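Local coordinates for glutaryl-CoA dehydrogenase (Mycobacterium smegmatis, PDB 3SF6), which belongs to the acyl-CoA dehydrogenase family of flavoproteins and is modelled here with dihydroflavine-adenine dinucleotide, at residues S117-Q131 / R244-L258. Residues are numbered along the deposited sequence; the frame is centred on the assembly and turned at random. Where two conformers were deposited one is given.
Sequences SLAMYAIHAFGSDEQ and RLPGATSLGAPLRCL. With SO4 (sulfate ion), chain M.
Phe126 and Cys257 bring together two parts of the acyl-CoA dehydrogenase fold in a helix-helix contact with one knob-into-hole fit: the segments 117-126 and 252-258, the end of helix 106-126 from the N-terminal domain and the start of helix 252-286, which opens the C-terminal helical domain, have N-to-C directions 131° apart. The knob is Cys257, seated among Leu118, Tyr121, Ala122 and Phe126. Its SG lies at the edge of both aromatic rings, 3.7 Å from Tyr121 CD2 and 4.0 Å from Phe126 CE2. With CG beside its own backbone N (chi1 -52°), Phe126 is sandwiched between methyl groups, Ala125 CB over one face and Ala253 CB over the opposite one, the latter a CH-pi contact 3.8 Å from the ring centroid. At the helix end, Gly247 N, in the type I turn 245-248, donates to Phe126 O at 2.9 Å. Gln131 belongs to a capping box with Ser128, while its NE2 reaches Arg244 O (3.0 Å) from above the carbonyl plane. The side chain of Leu118 is about 5 Å from the bound dihydroflavine-adenine dinucleotide. On the solvent side, Arg256, bent at chi3 (51°), rests one guanidinium face on Phe126 CZ and donates from NH2 to Tyr121 OH at 2.9 Å.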
loop_
_atom_site.group_PDB
_atom_site.type_symbol
_atom_site.label_atom_id
_atom_site.label_comp_id
_atom_site.label_asym_id
_atom_site.label_seq_id
_atom_site.Cartn_x
_atom_site.Cartn_y
_atom_site.Cartn_z
ATOM N N SER A 117 -27.605 -4.452 -19.977
ATOM C CA SER A 117 -27.849 -3.782 -18.698
ATOM C C SER A 117 -28.017 -2.263 -18.776
ATOM O O SER A 117 -28.426 -1.660 -17.790
ATOM C CB SER A 117 -26.750 -4.128 -17.671
ATOM O OG SER A 117 -25.465 -3.709 -18.078
ATOM N N LEU A 118 -27.697 -1.652 -19.932
ATOM C CA LEU A 118 -27.872 -0.232 -20.146
ATOM C C LEU A 118 -28.983 0.039 -21.156
ATOM O O LEU A 118 -30.046 0.540 -20.766
ATOM C CB LEU A 118 -26.577 0.482 -20.567
ATOM C CG LEU A 118 -25.498 0.526 -19.473
ATOM C CD1 LEU A 118 -24.190 1.217 -20.005
ATOM C CD2 LEU A 118 -26.001 1.144 -18.176
ATOM N N ALA A 119 -28.747 -0.272 -22.427
ATOM C CA ALA A 119 -29.705 0.096 -23.494
ATOM C C ALA A 119 -31.003 -0.711 -23.412
ATOM O O ALA A 119 -32.099 -0.129 -23.232
ATOM C CB ALA A 119 -29.070 -0.007 -24.889
ATOM N N MET A 120 -30.917 -2.046 -23.410
ATOM C CA MET A 120 -32.145 -2.846 -23.254
ATOM C C MET A 120 -32.845 -2.599 -21.913
ATOM O O MET A 120 -34.083 -2.465 -21.838
ATOM C CB MET A 120 -31.867 -4.340 -23.454
ATOM C CG MET A 120 -31.552 -4.723 -24.878
ATOM S SD MET A 120 -30.922 -6.435 -25.025
ATOM C CE MET A 120 -32.481 -7.320 -24.898
ATOM N N TYR A 121 -32.070 -2.574 -20.840
ATOM C CA TYR A 121 -32.634 -2.335 -19.512
ATOM C C TYR A 121 -33.432 -1.031 -19.479
ATOM O O TYR A 121 -34.534 -0.987 -18.927
ATOM C CB TYR A 121 -31.548 -2.303 -18.455
ATOM C CG TYR A 121 -32.123 -2.086 -17.061
ATOM C CD1 TYR A 121 -32.540 -3.148 -16.271
ATOM C CD2 TYR A 121 -32.237 -0.819 -16.548
ATOM C CE1 TYR A 121 -33.071 -2.932 -14.980
ATOM C CE2 TYR A 121 -32.775 -0.594 -15.280
ATOM C CZ TYR A 121 -33.189 -1.639 -14.521
ATOM O OH TYR A 121 -33.685 -1.354 -13.276
ATOM N N ALA A 122 -32.867 0.042 -20.045
ATOM C CA ALA A 122 -33.557 1.323 -20.042
ATOM C C ALA A 122 -34.939 1.215 -20.703
ATOM O O ALA A 122 -35.934 1.747 -20.199
ATOM C CB ALA A 122 -32.713 2.426 -20.739
ATOM N N ILE A 123 -34.973 0.575 -21.863
ATOM C CA ILE A 123 -36.218 0.370 -22.621
ATOM C C ILE A 123 -37.175 -0.542 -21.826
ATOM O O ILE A 123 -38.366 -0.265 -21.696
ATOM C CB ILE A 123 -35.902 -0.169 -24.030
ATOM C CG1 ILE A 123 -35.159 0.894 -24.856
ATOM C CG2 ILE A 123 -37.207 -0.558 -24.749
ATOM C CD1 ILE A 123 -34.554 0.356 -26.196
ATOM N N HIS A 124 -36.631 -1.632 -21.281
ATOM C CA HIS A 124 -37.405 -2.595 -20.479
ATOM C C HIS A 124 -38.045 -1.910 -19.267
ATOM O O HIS A 124 -39.216 -2.198 -18.919
ATOM C CB HIS A 124 -36.490 -3.744 -20.080
ATOM C CG HIS A 124 -37.188 -4.992 -19.651
ATOM N ND1 HIS A 124 -37.806 -5.108 -18.417
ATOM C CD2 HIS A 124 -37.257 -6.220 -20.228
ATOM C CE1 HIS A 124 -38.301 -6.336 -18.297
ATOM N NE2 HIS A 124 -37.981 -7.034 -19.377
ATOM N N ALA A 125 -37.297 -1.023 -18.612
ATOM C CA ALA A 125 -37.700 -0.410 -17.347
ATOM C C ALA A 125 -38.559 0.831 -17.498
ATOM O O ALA A 125 -39.474 1.072 -16.667
ATOM C CB ALA A 125 -36.479 -0.059 -16.502
ATOM N N PHE A 126 -38.290 1.618 -18.538
ATOM C CA PHE A 126 -38.902 2.933 -18.686
ATOM C C PHE A 126 -39.631 3.162 -19.990
ATOM O O PHE A 126 -40.204 4.232 -20.198
ATOM C CB PHE A 126 -37.824 4.020 -18.530
ATOM C CG PHE A 126 -37.014 3.880 -17.285
ATOM C CD1 PHE A 126 -37.593 4.036 -16.043
ATOM C CD2 PHE A 126 -35.652 3.607 -17.355
ATOM C CE1 PHE A 126 -36.862 3.882 -14.885
ATOM C CE2 PHE A 126 -34.928 3.460 -16.186
ATOM C CZ PHE A 126 -35.510 3.603 -14.976
ATOM N N GLY A 127 -39.572 2.183 -20.886
ATOM C CA GLY A 127 -40.117 2.347 -22.218
ATOM C C GLY A 127 -41.610 2.102 -22.243
ATOM O O GLY A 127 -42.199 1.481 -21.331
ATOM N N SER A 128 -42.234 2.624 -23.281
ATOM C CA SER A 128 -43.607 2.251 -23.636
ATOM C C SER A 128 -43.647 0.805 -24.148
ATOM O O SER A 128 -42.627 0.243 -24.571
ATOM C CB SER A 128 -44.110 3.192 -24.732
ATOM O OG SER A 128 -43.337 3.036 -25.929
ATOM N N ASP A 129 -44.843 0.224 -24.183
ATOM C CA ASP A 129 -44.969 -1.102 -24.787
ATOM C C ASP A 129 -44.538 -1.059 -26.255
ATOM O O ASP A 129 -43.888 -1.989 -26.742
ATOM C CB ASP A 129 -46.408 -1.610 -24.679
ATOM C CG ASP A 129 -46.844 -1.887 -23.242
ATOM O OD1 ASP A 129 -46.017 -1.878 -22.314
ATOM O OD2 ASP A 129 -48.057 -2.170 -23.079
ATOM N N GLU A 130 -44.838 0.032 -26.953
ATOM C CA GLU A 130 -44.434 0.154 -28.356
ATOM C C GLU A 130 -42.914 0.063 -28.518
ATOM O O GLU A 130 -42.403 -0.619 -29.418
ATOM C CB GLU A 130 -44.956 1.486 -28.946
ATOM C CG GLU A 130 -44.707 1.730 -30.449
ATOM C CD GLU A 130 -44.919 3.214 -30.862
ATOM O OE1 GLU A 130 -45.659 3.954 -30.164
ATOM O OE2 GLU A 130 -44.309 3.657 -31.871
ATOM N N GLN A 131 -42.189 0.777 -27.651
ATOM C CA GLN A 131 -40.713 0.742 -27.682
ATOM C C GLN A 131 -40.148 -0.655 -27.347
ATOM O O GLN A 131 -39.212 -1.174 -28.019
ATOM C CB GLN A 131 -40.147 1.794 -26.694
ATOM C CG GLN A 131 -40.321 3.232 -27.199
ATOM C CD GLN A 131 -40.258 4.250 -26.099
ATOM O OE1 GLN A 131 -40.192 3.908 -24.917
ATOM N NE2 GLN A 131 -40.262 5.532 -26.474
ATOM N N ARG A 244 -39.833 9.495 -26.488
ATOM C CA ARG A 244 -39.484 9.705 -25.076
ATOM C C ARG A 244 -39.774 8.439 -24.296
ATOM O O ARG A 244 -40.781 7.791 -24.528
ATOM C CB ARG A 244 -40.285 10.898 -24.517
ATOM C CG ARG A 244 -40.058 11.191 -23.044
ATOM C CD ARG A 244 -40.927 12.394 -22.571
ATOM N NE ARG A 244 -42.321 12.294 -23.005
ATOM C CZ ARG A 244 -43.314 11.741 -22.303
ATOM N NH1 ARG A 244 -43.107 11.243 -21.092
ATOM N NH2 ARG A 244 -44.536 11.696 -22.819
ATOM N N LEU A 245 -38.888 8.087 -23.367
ATOM C CA LEU A 245 -39.149 6.982 -22.433
ATOM C C LEU A 245 -40.144 7.473 -21.390
ATOM O O LEU A 245 -39.803 8.316 -20.563
ATOM C CB LEU A 245 -37.835 6.564 -21.758
ATOM C CG LEU A 245 -36.801 5.852 -22.617
ATOM C CD1 LEU A 245 -35.473 5.787 -21.776
ATOM C CD2 LEU A 245 -37.247 4.427 -22.984
ATOM N N PRO A 246 -41.394 6.960 -21.420
ATOM C CA PRO A 246 -42.383 7.557 -20.535
ATOM C C PRO A 246 -42.111 7.393 -19.048
ATOM O O PRO A 246 -42.562 8.200 -18.246
ATOM C CB PRO A 246 -43.697 6.836 -20.937
ATOM C CG PRO A 246 -43.250 5.553 -21.565
ATOM C CD PRO A 246 -41.971 5.892 -22.266
ATOM N N GLY A 247 -41.415 6.331 -18.664
ATOM C CA GLY A 247 -41.238 6.030 -17.255
ATOM C C GLY A 247 -40.049 6.733 -16.616
ATOM O O GLY A 247 -39.931 6.727 -15.381
ATOM N N ALA A 248 -39.248 7.420 -17.438
ATOM C CA ALA A 248 -38.039 8.099 -16.961
ATOM C C ALA A 248 -38.336 9.560 -16.697
ATOM O O ALA A 248 -38.607 10.317 -17.626
ATOM C CB ALA A 248 -36.879 7.921 -17.962
ATOM N N THR A 249 -38.354 9.944 -15.420
ATOM C CA THR A 249 -38.772 11.315 -15.064
ATOM C C THR A 249 -37.739 12.070 -14.202
ATOM O O THR A 249 -38.005 13.181 -13.718
ATOM C CB THR A 249 -40.138 11.329 -14.366
ATOM O OG1 THR A 249 -40.059 10.567 -13.162
ATOM C CG2 THR A 249 -41.259 10.770 -15.292
ATOM N N SER A 250 -36.565 11.487 -14.021
ATOM C CA SER A 250 -35.522 12.137 -13.231
ATOM C C SER A 250 -34.180 11.492 -13.500
ATOM O O SER A 250 -34.098 10.491 -14.196
ATOM C CB SER A 250 -35.840 12.013 -11.739
ATOM O OG SER A 250 -35.639 10.671 -11.297
ATOM N N LEU A 251 -33.131 12.060 -12.906
ATOM C CA LEU A 251 -31.785 11.476 -12.967
ATOM C C LEU A 251 -31.760 10.061 -12.405
ATOM O O LEU A 251 -30.908 9.235 -12.743
ATOM C CB LEU A 251 -30.780 12.372 -12.209
ATOM C CG LEU A 251 -29.294 12.042 -12.424
ATOM C CD1 LEU A 251 -28.805 12.322 -13.883
ATOM C CD2 LEU A 251 -28.456 12.813 -11.382
ATOM N N GLY A 252 -32.694 9.740 -11.518
ATOM C CA GLY A 252 -32.736 8.381 -11.016
ATOM C C GLY A 252 -32.911 7.305 -12.087
ATOM O O GLY A 252 -32.427 6.175 -11.901
ATOM N N ALA A 253 -33.545 7.629 -13.221
ATOM C CA ALA A 253 -33.706 6.623 -14.306
ATOM C C ALA A 253 -32.360 6.175 -14.877
ATOM O O ALA A 253 -32.086 4.983 -14.854
ATOM C CB ALA A 253 -34.665 7.131 -15.414
ATOM N N PRO A 254 -31.503 7.101 -15.355
ATOM C CA PRO A 254 -30.241 6.566 -15.852
ATOM C C PRO A 254 -29.395 5.913 -14.759
ATOM O O PRO A 254 -28.680 4.942 -15.027
ATOM C CB PRO A 254 -29.531 7.805 -16.441
ATOM C CG PRO A 254 -30.250 8.989 -15.853
ATOM C CD PRO A 254 -31.663 8.522 -15.727
ATOM N N LEU A 255 -29.475 6.436 -13.546
ATOM C CA LEU A 255 -28.752 5.843 -12.425
ATOM C C LEU A 255 -29.203 4.434 -12.110
ATOM O O LEU A 255 -28.371 3.605 -11.728
ATOM C CB LEU A 255 -28.805 6.713 -11.141
ATOM C CG LEU A 255 -28.154 8.102 -11.259
ATOM C CD1 LEU A 255 -28.218 8.895 -9.953
ATOM C CD2 LEU A 255 -26.745 8.000 -11.733
ATOM N N ARG A 256 -30.490 4.130 -12.251
ATOM C CA ARG A 256 -30.921 2.725 -12.063
ATOM C C ARG A 256 -30.273 1.809 -13.092
ATOM O O ARG A 256 -29.912 0.676 -12.772
ATOM C CB ARG A 256 -32.443 2.579 -12.158
ATOM C CG ARG A 256 -33.257 2.918 -10.909
ATOM C CD ARG A 256 -34.797 2.626 -11.166
ATOM N NE ARG A 256 -35.025 1.273 -11.710
ATOM C CZ ARG A 256 -36.213 0.778 -12.108
ATOM N NH1 ARG A 256 -37.315 1.521 -12.066
ATOM N NH2 ARG A 256 -36.303 -0.469 -12.579
ATOM N N CYS A 257 -30.140 2.298 -14.327
ATOM C CA CYS A 257 -29.486 1.521 -15.387
ATOM C C CYS A 257 -28.026 1.282 -14.985
ATOM O O CYS A 257 -27.506 0.158 -15.092
ATOM C CB CYS A 257 -29.517 2.252 -16.718
ATOM S SG CYS A 257 -31.199 2.665 -17.280
ATOM N N LEU A 258 -27.340 2.329 -14.552
ATOM C CA LEU A 258 -25.935 2.174 -14.145
ATOM C C LEU A 258 -25.790 1.133 -13.047
ATOM O O LEU A 258 -24.841 0.372 -13.050
ATOM C CB LEU A 258 -25.314 3.469 -13.671
ATOM C CG LEU A 258 -25.285 4.621 -14.671
ATOM C CD1 LEU A 258 -24.630 5.896 -14.101
ATOM C CD2 LEU A 258 -24.565 4.236 -15.910
HETATM S S SO4 M . -34.057 15.734 -12.102
HETATM O O1 SO4 M . -35.047 16.018 -11.082
HETATM O O2 SO4 M . -33.215 16.924 -12.285
HETATM O O3 SO4 M . -34.740 15.462 -13.330
HETATM O O4 SO4 M . -33.238 14.616 -11.568
HETATM O O HOH W 1 -39.564 0.143 -14.217
#